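Local coordinates for protein Myo-inositol 2-dehydrogenase (Thermotoga maritima, PDB 3EZY) that catalyses the NAD(+)-dependent oxidation of myo-inositol to scyllo-inosose, probably as a step in myo-inositol breakdown, at residues R182-V192 with D308-A319; D209-L217 with G225-A233. All blocks are in the same frame, centred on the assembly; numbering follows the deposited sequence.

Interactions 1 and 2 build on the same mixed sheet, where strand 189-197 runs beside strand 212-219. Their centres lie about 15 Å apart, and Val192 joins them directly: its CG1 lies 3.7 Å from Val215 CG1, and its CG2 lies 3.9 Å from Leu217 CD2. Interaction 1 lays helix 306-325 along the strand, whereas interaction 2 is the hairpin that continues the sheet. Phe178 of helix 174-185 bridges the two, packing on Leu315 and Ala319 from one and on Val215 and Ile227 from the other. Along the chain, the hairpin is nested within the loop that residues 182-192 and 308-319 close.

Interaction 1 of 2, residues R182-V192 with D308-A319; sequences RYIMGEEVEEV and DGKMALLLGYAA
Arg182, straight at chi2 but bent at chi3 (61°), carries its guanidinium across Met311 to Asp308; Glu188, bent at chi2 (-65°), turns its carboxylate back toward the same group. Arg182 NH1 points almost straight at Asp308 OD1, 3.0 Å away, within the guanidinium plane but on the anti side of a carboxylate twisted well out of that plane. The side-on edge is taken by Glu188: NE meets OE1 at 2.9 Å, and NH2 meets the syn lone pair of OE2 at 2.8 Å. A water linking NH1 to Asp308 O adds a further tie to the helix backbone. Two acids thus fix the guanidinium in its plane, with Met311 CB over one face, 3.7 Å from NE. Asp308 is itself positioned by Ser305 N, which binds its other oxygen, OD2. The positive charge between Glu188 and Asp308 probably eases their mutual repulsion.

Farther along, the contact becomes apolar. Leu315 CD2 fits against both valines, 3.7 Å from Val189 CG1 and equally 3.7 Å from Val192 CG2, while Val192 CG1 reaches Ala319 CB at 4.0 Å. Val189 and Val192 both point at the helix although three residues apart, because Glu190 and Glu191 together face Arg218 in a classic beta bulge and both turn away. Strand 189-192 and helix 308-319 run nearly parallel, at 24°, with their axes 8.6 Å apart at closest approach: a helix laid along a strand of the open sheet in the C-terminal domain of Gfo/Idh/MocA dehydrogenases.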
ATOM      1  N   ARG A 182      -3.541  28.001   1.301  1.00 22.50           N
ATOM      2  CA  ARG A 182      -4.351  28.923   0.527  1.00 21.67           C
ATOM      3  C   ARG A 182      -4.563  28.351  -0.870  1.00 21.72           C
ATOM      4  O   ARG A 182      -5.660  28.397  -1.394  1.00 21.12           O
ATOM      5  CB  ARG A 182      -3.655  30.290   0.393  1.00 20.68           C
ATOM      6  CG  ARG A 182      -3.524  31.014   1.743  1.00 19.79           C
ATOM      7  CD  ARG A 182      -2.859  32.398   1.575  1.00 21.93           C
ATOM      8  NE  ARG A 182      -3.639  33.283   0.718  1.00 23.63           N
ATOM      9  CZ  ARG A 182      -3.291  33.690  -0.499  1.00 25.52           C
ATOM     10  NH1 ARG A 182      -2.152  33.285  -1.053  1.00 26.54           N
ATOM     11  NH2 ARG A 182      -4.109  34.512  -1.173  1.00 25.52           N
ATOM     12  N   TYR A 183      -3.500  27.827  -1.466  1.00 21.54           N
ATOM     13  CA  TYR A 183      -3.568  27.288  -2.816  1.00 21.94           C
ATOM     14  C   TYR A 183      -4.504  26.080  -2.904  1.00 22.50           C
ATOM     15  O   TYR A 183      -5.307  25.974  -3.841  1.00 22.49           O
ATOM     16  CB  TYR A 183      -2.183  26.849  -3.180  1.00 22.34           C
ATOM     17  CG  TYR A 183      -2.001  26.150  -4.489  1.00 24.66           C
ATOM     18  CD1 TYR A 183      -2.289  26.779  -5.716  1.00 26.33           C
ATOM     19  CD2 TYR A 183      -1.425  24.881  -4.510  1.00 28.34           C
ATOM     20  CE1 TYR A 183      -2.054  26.116  -6.916  1.00 29.55           C
ATOM     21  CE2 TYR A 183      -1.194  24.233  -5.677  1.00 27.92           C
ATOM     22  CZ  TYR A 183      -1.509  24.838  -6.863  1.00 30.36           C
ATOM     23  OH  TYR A 183      -1.243  24.127  -7.992  1.00 36.51           O
ATOM     24  N   ILE A 184      -4.407  25.178  -1.929  1.00 22.00           N
ATOM     25  CA  ILE A 184      -5.243  23.972  -1.945  1.00 23.55           C
ATOM     26  C   ILE A 184      -6.708  24.300  -1.611  1.00 24.07           C
ATOM     27  O   ILE A 184      -7.616  23.780  -2.239  1.00 24.78           O
ATOM     28  CB  ILE A 184      -4.770  22.910  -0.926  1.00 23.84           C
ATOM     29  CG1 ILE A 184      -3.322  22.435  -1.204  1.00 23.13           C
ATOM     30  CG2 ILE A 184      -5.798  21.729  -0.809  1.00 22.88           C
ATOM     31  CD1 ILE A 184      -3.085  21.777  -2.504  1.00 23.28           C
ATOM     32  N   MET A 185      -6.932  25.148  -0.613  1.00 24.25           N
ATOM     33  CA  MET A 185      -8.289  25.350  -0.115  1.00 24.70           C
ATOM     34  C   MET A 185      -9.095  26.398  -0.881  1.00 26.13           C
ATOM     35  O   MET A 185     -10.321  26.419  -0.768  1.00 26.17           O
ATOM     36  CB  MET A 185      -8.311  25.652   1.385  1.00 24.46           C
ATOM     37  CG  MET A 185      -7.818  24.463   2.276  1.00 23.26           C
ATOM     38  SD  MET A 185      -8.755  22.893   2.269  1.00 13.38           S
ATOM     39  CE  MET A 185      -9.731  23.310   3.708  1.00 22.86           C
ATOM     40  N   GLY A 186      -8.411  27.248  -1.644  1.00 26.22           N
ATOM     41  CA  GLY A 186      -9.076  28.181  -2.518  1.00 27.42           C
ATOM     42  C   GLY A 186      -9.772  29.294  -1.747  1.00 28.13           C
ATOM     43  O   GLY A 186     -10.669  29.949  -2.273  1.00 27.96           O
ATOM     44  N   GLU A 187      -9.359  29.516  -0.502  1.00 28.50           N
ATOM     45  CA  GLU A 187      -9.922  30.601   0.300  1.00 28.83           C
ATOM     46  C   GLU A 187      -8.910  31.062   1.315  1.00 28.71           C
ATOM     47  O   GLU A 187      -7.866  30.413   1.516  1.00 28.79           O
ATOM     48  CB  GLU A 187     -11.197  30.183   1.028  1.00 28.97           C
ATOM     49  CG  GLU A 187     -10.994  28.946   1.875  1.00 29.68           C
ATOM     50  CD  GLU A 187     -12.176  28.631   2.793  1.00 31.39           C
ATOM     51  OE1 GLU A 187     -12.765  29.584   3.368  1.00 31.10           O
ATOM     52  OE2 GLU A 187     -12.458  27.427   2.985  1.00 29.00           O
ATOM     53  N   GLU A 188      -9.237  32.166   1.968  1.00 27.39           N
ATOM     54  CA  GLU A 188      -8.326  32.789   2.908  1.00 28.24           C
ATOM     55  C   GLU A 188      -8.449  32.228   4.298  1.00 28.02           C
ATOM     56  O   GLU A 188      -9.529  31.777   4.723  1.00 26.86           O
ATOM     57  CB  GLU A 188      -8.535  34.318   2.942  1.00 27.58           C
ATOM     58  CG  GLU A 188      -8.279  34.999   1.568  1.00 30.53           C
ATOM     59  CD  GLU A 188      -6.823  34.901   1.102  1.00 30.92           C
ATOM     60  OE1 GLU A 188      -5.914  34.664   1.931  1.00 34.62           O
ATOM     61  OE2 GLU A 188      -6.576  35.088  -0.096  1.00 35.09           O
ATOM     62  N   VAL A 189      -7.323  32.269   5.002  1.00 29.27           N
ATOM     63  CA  VAL A 189      -7.273  32.048   6.450  1.00 30.21           C
ATOM     64  C   VAL A 189      -7.625  33.320   7.240  1.00 32.02           C
ATOM     65  O   VAL A 189      -7.141  34.415   6.940  1.00 33.90           O
ATOM     66  CB  VAL A 189      -5.886  31.629   6.876  1.00 29.57           C
ATOM     67  CG1 VAL A 189      -5.826  31.367   8.406  1.00 29.72           C
ATOM     68  CG2 VAL A 189      -5.452  30.442   6.088  1.00 28.62           C
ATOM     69  N   GLU A 190      -8.408  33.183   8.295  1.00 31.34           N
ATOM     70  CA  GLU A 190      -8.796  34.356   9.044  1.00 31.46           C
ATOM     71  C   GLU A 190      -8.135  34.410  10.397  1.00 29.80           C
ATOM     72  O   GLU A 190      -7.925  35.493  10.931  1.00 28.31           O
ATOM     73  CB  GLU A 190     -10.301  34.340   9.236  1.00 32.34           C
ATOM     74  CG  GLU A 190     -11.008  33.883   7.982  1.00 38.07           C
ATOM     75  CD  GLU A 190     -11.657  35.015   7.216  1.00 45.33           C
ATOM     76  OE1 GLU A 190     -10.954  35.770   6.496  1.00 48.31           O
ATOM     77  OE2 GLU A 190     -12.891  35.129   7.334  1.00 45.91           O
ATOM     78  N   GLU A 191      -7.802  33.234  10.938  1.00 28.28           N
ATOM     79  CA  GLU A 191      -7.260  33.121  12.272  1.00 27.94           C
ATOM     80  C   GLU A 191      -6.256  31.955  12.401  1.00 26.25           C
ATOM     81  O   GLU A 191      -6.406  30.923  11.754  1.00 25.26           O
ATOM     82  CB  GLU A 191      -8.449  32.889  13.209  1.00 29.61           C
ATOM     83  CG  GLU A 191      -8.215  33.143  14.647  1.00 34.80           C
ATOM     84  CD  GLU A 191      -9.536  33.448  15.349  1.00 43.14           C
ATOM     85  OE1 GLU A 191      -9.501  34.127  16.395  1.00 48.30           O
ATOM     86  OE2 GLU A 191     -10.598  33.021  14.838  1.00 43.54           O
ATOM     87  N   VAL A 192      -5.257  32.111  13.254  1.00 23.80           N
ATOM     88  CA  VAL A 192      -4.229  31.114  13.401  1.00 24.69           C
ATOM     89  C   VAL A 192      -3.906  30.897  14.882  1.00 23.62           C
ATOM     90  O   VAL A 192      -3.916  31.842  15.673  1.00 24.35           O
ATOM     91  CB  VAL A 192      -2.962  31.606  12.670  1.00 24.64           C
ATOM     92  CG1 VAL A 192      -1.761  30.844  13.054  1.00 28.30           C
ATOM     93  CG2 VAL A 192      -3.164  31.571  11.146  1.00 27.25           C
ATOM     94  N   ASP A 308       0.651  36.689  -3.107  1.00 24.30           N
ATOM     95  CA  ASP A 308       0.805  35.357  -2.489  1.00 23.28           C
ATOM     96  C   ASP A 308       1.968  35.361  -1.490  1.00 23.26           C
ATOM     97  O   ASP A 308       1.830  34.862  -0.393  1.00 22.60           O
ATOM     98  CB  ASP A 308       1.036  34.261  -3.566  1.00 23.74           C
ATOM     99  CG  ASP A 308      -0.210  33.989  -4.429  1.00 24.53           C
ATOM    100  OD1 ASP A 308      -1.324  33.922  -3.895  1.00 25.43           O
ATOM    101  OD2 ASP A 308      -0.075  33.783  -5.647  1.00 26.24           O
ATOM    102  N   GLY A 309       3.112  35.932  -1.886  1.00 23.16           N
ATOM    103  CA  GLY A 309       4.257  36.127  -0.995  1.00 23.75           C
ATOM    104  C   GLY A 309       3.846  36.920   0.248  1.00 23.23           C
ATOM    105  O   GLY A 309       4.176  36.549   1.366  1.00 23.58           O
ATOM    106  N   LYS A 310       3.117  38.012   0.064  1.00 23.41           N
ATOM    107  CA  LYS A 310       2.670  38.814   1.210  1.00 23.54           C
ATOM    108  C   LYS A 310       1.768  38.050   2.212  1.00 23.14           C
ATOM    109  O   LYS A 310       1.949  38.123   3.443  1.00 23.64           O
ATOM    110  CB  LYS A 310       1.924  40.061   0.712  1.00 22.82           C
ATOM    111  CG  LYS A 310       1.607  41.052   1.814  1.00 25.48           C
ATOM    112  CD  LYS A 310       1.027  42.333   1.219  1.00 27.36           C
ATOM    113  CE  LYS A 310       0.434  43.255   2.285  1.00 31.19           C
ATOM    114  NZ  LYS A 310      -0.306  44.369   1.578  1.00 30.34           N
ATOM    115  N   MET A 311       0.773  37.345   1.695  1.00 23.41           N
ATOM    116  CA  MET A 311      -0.159  36.619   2.577  1.00 23.84           C
ATOM    117  C   MET A 311       0.544  35.544   3.414  1.00 23.49           C
ATOM    118  O   MET A 311       0.287  35.380   4.616  1.00 24.23           O
ATOM    119  CB  MET A 311      -1.282  35.993   1.757  1.00 23.93           C
ATOM    120  CG  MET A 311      -2.188  37.024   1.027  1.00 28.68           C
ATOM    121  SD  MET A 311      -3.063  38.152   2.199  1.00 35.35           S
ATOM    122  CE  MET A 311      -3.366  37.022   3.627  1.00 20.87           C
ATOM    123  N   ALA A 312       1.434  34.801   2.789  1.00 23.48           N
ATOM    124  CA  ALA A 312       2.199  33.784   3.529  1.00 22.90           C
ATOM    125  C   ALA A 312       3.015  34.428   4.653  1.00 22.39           C
ATOM    126  O   ALA A 312       3.127  33.876   5.733  1.00 23.79           O
ATOM    127  CB  ALA A 312       3.107  33.047   2.594  1.00 20.78           C
ATOM    128  N   LEU A 313       3.618  35.580   4.381  1.00 22.80           N
ATOM    129  CA  LEU A 313       4.386  36.296   5.411  1.00 23.07           C
ATOM    130  C   LEU A 313       3.480  36.768   6.548  1.00 22.44           C
ATOM    131  O   LEU A 313       3.847  36.663   7.703  1.00 21.92           O
ATOM    132  CB  LEU A 313       5.120  37.510   4.826  1.00 22.80           C
ATOM    133  CG  LEU A 313       5.917  38.380   5.816  1.00 24.15           C
ATOM    134  CD1 LEU A 313       6.993  37.554   6.530  1.00 25.74           C
ATOM    135  CD2 LEU A 313       6.596  39.601   5.086  1.00 24.21           C
ATOM    136  N   LEU A 314       2.314  37.294   6.213  1.00 22.94           N
ATOM    137  CA  LEU A 314       1.384  37.742   7.254  1.00 23.52           C
ATOM    138  C   LEU A 314       0.955  36.566   8.131  1.00 23.32           C
ATOM    139  O   LEU A 314       0.871  36.703   9.337  1.00 25.24           O
ATOM    140  CB  LEU A 314       0.171  38.441   6.647  1.00 23.22           C
ATOM    141  CG  LEU A 314       0.418  39.879   6.110  1.00 27.19           C
ATOM    142  CD1 LEU A 314      -0.657  40.294   5.132  1.00 27.59           C
ATOM    143  CD2 LEU A 314       0.462  40.881   7.263  1.00 29.19           C
ATOM    144  N   LEU A 315       0.695  35.406   7.532  1.00 22.46           N
ATOM    145  CA  LEU A 315       0.300  34.236   8.325  1.00 21.22           C
ATOM    146  C   LEU A 315       1.454  33.852   9.255  1.00 21.02           C
ATOM    147  O   LEU A 315       1.239  33.426  10.391  1.00 21.10           O
ATOM    148  CB  LEU A 315      -0.106  33.095   7.393  1.00 20.01           C
ATOM    149  CG  LEU A 315      -1.484  33.341   6.764  1.00 20.95           C
ATOM    150  CD1 LEU A 315      -1.714  32.457   5.515  1.00 18.68           C
ATOM    151  CD2 LEU A 315      -2.544  33.065   7.834  1.00 20.82           C
ATOM    152  N   GLY A 316       2.682  33.987   8.759  1.00 20.58           N
ATOM    153  CA  GLY A 316       3.852  33.734   9.595  1.00 20.60           C
ATOM    154  C   GLY A 316       3.917  34.678  10.811  1.00 21.93           C
ATOM    155  O   GLY A 316       4.199  34.250  11.919  1.00 20.99           O
ATOM    156  N   TYR A 317       3.698  35.972  10.589  1.00 22.28           N
ATOM    157  CA  TYR A 317       3.693  36.916  11.685  1.00 23.25           C
ATOM    158  C   TYR A 317       2.572  36.639  12.687  1.00 22.89           C
ATOM    159  O   TYR A 317       2.788  36.760  13.913  1.00 23.00           O
ATOM    160  CB  TYR A 317       3.672  38.352  11.142  1.00 24.62           C
ATOM    161  CG  TYR A 317       5.091  38.805  10.839  1.00 27.70           C
ATOM    162  CD1 TYR A 317       6.064  38.768  11.830  1.00 34.76           C
ATOM    163  CD2 TYR A 317       5.469  39.202   9.584  1.00 32.17           C
ATOM    164  CE1 TYR A 317       7.387  39.141  11.564  1.00 37.57           C
ATOM    165  CE2 TYR A 317       6.770  39.602   9.309  1.00 32.52           C
ATOM    166  CZ  TYR A 317       7.725  39.562  10.293  1.00 36.98           C
ATOM    167  OH  TYR A 317       9.048  39.948  10.044  1.00 39.32           O
ATOM    168  N   ALA A 318       1.386  36.285  12.188  1.00 21.87           N
ATOM    169  CA  ALA A 318       0.276  35.882  13.088  1.00 22.43           C
ATOM    170  C   ALA A 318       0.637  34.674  13.947  1.00 22.22           C
ATOM    171  O   ALA A 318       0.335  34.641  15.143  1.00 23.44           O
ATOM    172  CB  ALA A 318      -1.030  35.598  12.273  1.00 21.29           C
ATOM    173  N   ALA A 319       1.247  33.655  13.339  1.00 21.67           N
ATOM    174  CA  ALA A 319       1.726  32.490  14.092  1.00 21.84           C
ATOM    175  C   ALA A 319       2.805  32.827  15.118  1.00 22.38           C
ATOM    176  O   ALA A 319       2.804  32.270  16.233  1.00 21.65           O
ATOM    177  CB  ALA A 319       2.244  31.354  13.134  1.00 20.29           C
TER
HETATM  178  O   HOH W   1       0.283  32.438  -0.102  1.00 21.71           O

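Interaction 2 of 2, residues D209-L217 with G225-A233; sequences DVDTAVVVL and GVIDNSRRA
Asp209 OD2 is gripped by two waters that accept, at the guanidinium edge, from Arg231 NE and NH2; Asp172 completes the hold on Arg231 by a salt bridge. Just past the end of strand 225-230, Arg231 N donates to Asp211 O at 2.9 Å, and Ser230 CA makes a weaker CA-H...O contact with Asp211 O at 3.5 Å. With OG1 beside the backbone N (chi1 -52°), Thr212 donates from OG1 to Asp211 OD1 at 2.8 Å and accepts from a water near Ser230; Leu199 and Val200 backbone nitrogens also bind that carboxylate. A valine in place of Thr212 lacks the hydroxyl and is likely to cost this water an acceptor and leave the aspartate less firmly held. Strands 212-217 and 225-230 form an antiparallel beta hairpin of the C-terminal domain, zipped by paired bonds such as Ile227 N to Val215 O at 2.8 Å. Ala213, Val215, Leu217 and Ile227 share the face packed by Phe170 and Phe178, where Leu217 CD1 meets Ile227 CD1 at 4.0 Å. On the other face Val214 CG1 touches Val226 CG1 at 3.9 Å, and both valines pack on Val226 of a second subunit. Asp228, held within its own chain by Thr151 and Arg153, also forms a salt bridge with Arg149 of that subunit.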
ATOM      1  N   ASP A 209      14.403  30.169  18.749  1.00 32.02           N
ATOM      2  CA  ASP A 209      13.506  29.577  17.740  1.00 29.96           C
ATOM      3  C   ASP A 209      12.977  28.241  18.294  1.00 28.59           C
ATOM      4  O   ASP A 209      13.359  27.831  19.387  1.00 27.50           O
ATOM      5  CB  ASP A 209      14.313  29.363  16.453  1.00 30.14           C
ATOM      6  CG  ASP A 209      13.448  29.053  15.221  1.00 30.96           C
ATOM      7  OD1 ASP A 209      12.178  29.142  15.252  1.00 28.45           O
ATOM      8  OD2 ASP A 209      14.085  28.703  14.192  1.00 32.66           O
ATOM      9  N   VAL A 210      12.131  27.540  17.526  1.00 27.13           N
ATOM     10  CA  VAL A 210      11.673  26.222  17.917  1.00 25.47           C
ATOM     11  C   VAL A 210      12.025  25.310  16.753  1.00 25.08           C
ATOM     12  O   VAL A 210      12.300  25.805  15.660  1.00 25.87           O
ATOM     13  CB  VAL A 210      10.141  26.202  18.219  1.00 26.08           C
ATOM     14  CG1 VAL A 210       9.824  27.048  19.465  1.00 24.74           C
ATOM     15  CG2 VAL A 210       9.346  26.714  17.008  1.00 25.60           C
ATOM     16  N   ASP A 211      12.039  24.004  16.974  1.00 24.32           N
ATOM     17  CA  ASP A 211      12.365  23.067  15.882  1.00 24.32           C
ATOM     18  C   ASP A 211      11.218  22.121  15.496  1.00 23.52           C
ATOM     19  O   ASP A 211      11.373  21.295  14.583  1.00 23.29           O
ATOM     20  CB  ASP A 211      13.626  22.246  16.208  1.00 23.51           C
ATOM     21  CG  ASP A 211      13.542  21.535  17.532  1.00 25.81           C
ATOM     22  OD1 ASP A 211      12.463  21.025  17.890  1.00 24.43           O
ATOM     23  OD2 ASP A 211      14.591  21.453  18.222  1.00 25.65           O
ATOM     24  N   THR A 212      10.118  22.211  16.233  1.00 22.68           N
ATOM     25  CA  THR A 212       8.933  21.336  16.073  1.00 22.47           C
ATOM     26  C   THR A 212       7.743  22.258  16.309  1.00 21.80           C
ATOM     27  O   THR A 212       7.758  23.010  17.271  1.00 22.20           O
ATOM     28  CB  THR A 212       8.909  20.260  17.187  1.00 22.98           C
ATOM     29  OG1 THR A 212      10.169  19.579  17.217  1.00 23.25           O
ATOM     30  CG2 THR A 212       7.783  19.235  16.958  1.00 20.73           C
ATOM     31  N   ALA A 213       6.742  22.268  15.435  1.00 21.16           N
ATOM     32  CA  ALA A 213       5.617  23.169  15.656  1.00 20.30           C
ATOM     33  C   ALA A 213       4.338  22.624  15.045  1.00 21.06           C
ATOM     34  O   ALA A 213       4.368  21.777  14.137  1.00 20.12           O
ATOM     35  CB  ALA A 213       5.917  24.517  15.093  1.00 20.13           C
ATOM     36  N   VAL A 214       3.227  23.121  15.571  1.00 21.02           N
ATOM     37  CA  VAL A 214       1.896  22.818  15.095  1.00 22.24           C
ATOM     38  C   VAL A 214       1.189  24.170  14.903  1.00 23.09           C
ATOM     39  O   VAL A 214       1.378  25.081  15.727  1.00 23.60           O
ATOM     40  CB  VAL A 214       1.135  21.957  16.136  1.00 22.22           C
ATOM     41  CG1 VAL A 214      -0.358  21.916  15.790  1.00 25.22           C
ATOM     42  CG2 VAL A 214       1.694  20.565  16.211  1.00 16.79           C
ATOM     43  N   VAL A 215       0.410  24.315  13.821  1.00 22.30           N
ATOM     44  CA  VAL A 215      -0.319  25.542  13.546  1.00 22.91           C
ATOM     45  C   VAL A 215      -1.750  25.205  13.109  1.00 22.81           C
ATOM     46  O   VAL A 215      -1.959  24.407  12.192  1.00 23.10           O
ATOM     47  CB  VAL A 215       0.344  26.368  12.412  1.00 23.24           C
ATOM     48  CG1 VAL A 215      -0.546  27.544  12.027  1.00 23.62           C
ATOM     49  CG2 VAL A 215       1.723  26.870  12.815  1.00 24.32           C
ATOM     50  N   VAL A 216      -2.732  25.766  13.785  1.00 22.04           N
ATOM     51  CA  VAL A 216      -4.119  25.566  13.432  1.00 22.23           C
ATOM     52  C   VAL A 216      -4.592  26.763  12.641  1.00 22.99           C
ATOM     53  O   VAL A 216      -4.308  27.904  13.007  1.00 22.83           O
ATOM     54  CB  VAL A 216      -5.021  25.482  14.691  1.00 23.36           C
ATOM     55  CG1 VAL A 216      -6.512  25.332  14.278  1.00 22.12           C
ATOM     56  CG2 VAL A 216      -4.578  24.351  15.574  1.00 22.82           C
ATOM     57  N   LEU A 217      -5.339  26.501  11.569  1.00 23.25           N
ATOM     58  CA  LEU A 217      -5.854  27.527  10.676  1.00 23.60           C
ATOM     59  C   LEU A 217      -7.376  27.457  10.710  1.00 23.44           C
ATOM     60  O   LEU A 217      -7.940  26.376  10.635  1.00 23.77           O
ATOM     61  CB  LEU A 217      -5.421  27.265   9.233  1.00 24.19           C
ATOM     62  CG  LEU A 217      -3.947  26.927   8.997  1.00 26.47           C
ATOM     63  CD1 LEU A 217      -3.747  26.546   7.502  1.00 25.32           C
ATOM     64  CD2 LEU A 217      -3.067  28.122   9.373  1.00 24.53           C
ATOM     65  N   GLY A 225      -7.744  23.764   9.490  1.00 21.02           N
ATOM     66  CA  GLY A 225      -6.572  23.032   9.049  1.00 20.55           C
ATOM     67  C   GLY A 225      -5.532  22.971  10.133  1.00 20.46           C
ATOM     68  O   GLY A 225      -5.556  23.770  11.086  1.00 19.93           O
ATOM     69  N   VAL A 226      -4.625  22.003  10.003  1.00 19.60           N
ATOM     70  CA  VAL A 226      -3.561  21.801  10.979  1.00 18.98           C
ATOM     71  C   VAL A 226      -2.289  21.517  10.207  1.00 18.74           C
ATOM     72  O   VAL A 226      -2.226  20.609   9.357  1.00 18.27           O
ATOM     73  CB  VAL A 226      -3.780  20.571  11.902  1.00 21.66           C
ATOM     74  CG1 VAL A 226      -2.583  20.481  12.906  1.00 23.31           C
ATOM     75  CG2 VAL A 226      -5.099  20.631  12.679  1.00 19.79           C
ATOM     76  N   ILE A 227      -1.284  22.329  10.437  1.00 17.54           N
ATOM     77  CA  ILE A 227      -0.004  22.078   9.808  1.00 17.72           C
ATOM     78  C   ILE A 227       0.876  21.617  10.942  1.00 17.36           C
ATOM     79  O   ILE A 227       0.785  22.231  12.012  1.00 16.13           O
ATOM     80  CB  ILE A 227       0.605  23.376   9.286  1.00 17.16           C
ATOM     81  CG1 ILE A 227      -0.238  23.963   8.183  1.00 16.82           C
ATOM     82  CG2 ILE A 227       2.079  23.121   8.830  1.00 17.13           C
ATOM     83  CD1 ILE A 227       0.131  25.425   7.782  1.00 17.74           C
ATOM     84  N   ASP A 228       1.715  20.587  10.730  1.00 16.76           N
ATOM     85  CA  ASP A 228       2.808  20.318  11.678  1.00 19.01           C
ATOM     86  C   ASP A 228       4.170  20.247  10.989  1.00 18.51           C
ATOM     87  O   ASP A 228       4.263  19.734   9.847  1.00 19.22           O
ATOM     88  CB  ASP A 228       2.530  19.074  12.569  1.00 19.55           C
ATOM     89  CG  ASP A 228       2.657  17.776  11.825  1.00 23.46           C
ATOM     90  OD1 ASP A 228       3.698  17.084  11.995  1.00 24.96           O
ATOM     91  OD2 ASP A 228       1.712  17.461  11.065  1.00 26.60           O
ATOM     92  N   ASN A 229       5.227  20.743  11.656  1.00 17.93           N
ATOM     93  CA  ASN A 229       6.576  20.865  11.063  1.00 18.28           C
ATOM     94  C   ASN A 229       7.630  20.248  11.982  1.00 19.56           C
ATOM     95  O   ASN A 229       7.512  20.356  13.200  1.00 18.53           O
ATOM     96  CB  ASN A 229       7.001  22.338  10.960  1.00 18.92           C
ATOM     97  CG  ASN A 229       6.239  23.113   9.904  1.00 22.01           C
ATOM     98  OD1 ASN A 229       5.699  24.197  10.173  1.00 23.99           O
ATOM     99  ND2 ASN A 229       6.155  22.550   8.709  1.00 19.40           N
ATOM    100  N   SER A 230       8.668  19.635  11.419  1.00 18.77           N
ATOM    101  CA  SER A 230       9.798  19.241  12.226  1.00 20.81           C
ATOM    102  C   SER A 230      11.015  19.555  11.426  1.00 20.77           C
ATOM    103  O   SER A 230      11.061  19.273  10.211  1.00 21.79           O
ATOM    104  CB  SER A 230       9.809  17.730  12.566  1.00 21.32           C
ATOM    105  OG  SER A 230      10.989  17.442  13.362  1.00 21.88           O
ATOM    106  N   ARG A 231      12.056  20.034  12.098  1.00 20.50           N
ATOM    107  CA  ARG A 231      13.298  20.289  11.390  1.00 20.59           C
ATOM    108  C   ARG A 231      14.168  19.027  11.182  1.00 21.35           C
ATOM    109  O   ARG A 231      15.231  19.115  10.560  1.00 21.23           O
ATOM    110  CB  ARG A 231      14.150  21.338  12.144  1.00 20.31           C
ATOM    111  CG  ARG A 231      13.646  22.764  12.069  1.00 19.38           C
ATOM    112  CD  ARG A 231      14.225  23.446  10.911  1.00 24.66           C
ATOM    113  NE  ARG A 231      13.969  24.880  10.910  1.00 28.63           N
ATOM    114  CZ  ARG A 231      13.897  25.569   9.785  1.00 29.75           C
ATOM    115  NH1 ARG A 231      14.057  24.920   8.620  1.00 26.78           N
ATOM    116  NH2 ARG A 231      13.678  26.872   9.808  1.00 25.92           N
ATOM    117  N   ARG A 232      13.793  17.895  11.766  1.00 20.50           N
ATOM    118  CA  ARG A 232      14.585  16.691  11.578  1.00 22.22           C
ATOM    119  C   ARG A 232      13.759  15.401  11.559  1.00 21.87           C
ATOM    120  O   ARG A 232      13.402  14.876  12.612  1.00 23.73           O
ATOM    121  CB  ARG A 232      15.679  16.552  12.646  1.00 22.95           C
ATOM    122  CG  ARG A 232      16.733  15.538  12.202  1.00 27.88           C
ATOM    123  CD  ARG A 232      17.273  14.711  13.312  1.00 35.69           C
ATOM    124  NE  ARG A 232      18.265  15.464  14.059  1.00 43.10           N
ATOM    125  CZ  ARG A 232      18.548  15.263  15.353  1.00 46.39           C
ATOM    126  NH1 ARG A 232      17.899  14.323  16.044  1.00 44.75           N
ATOM    127  NH2 ARG A 232      19.477  16.007  15.960  1.00 46.52           N
ATOM    128  N   ALA A 233      13.428  14.902  10.379  1.00 21.93           N
ATOM    129  CA  ALA A 233      12.864  13.545  10.283  1.00 21.03           C
ATOM    130  C   ALA A 233      13.971  12.630   9.745  1.00 21.15           C
ATOM    131  O   ALA A 233      14.480  12.839   8.648  1.00 20.75           O
ATOM    132  CB  ALA A 233      11.639  13.517   9.376  1.00 19.06           C
TER
HETATM  133  O   HOH W   2      13.916  28.930  11.452  1.00 24.48           O
HETATM  134  O   HOH W   3      13.951  26.120  13.535  1.00 29.94           O
HETATM  135  O   HOH W   4      10.716  17.308  15.778  1.00 26.99           O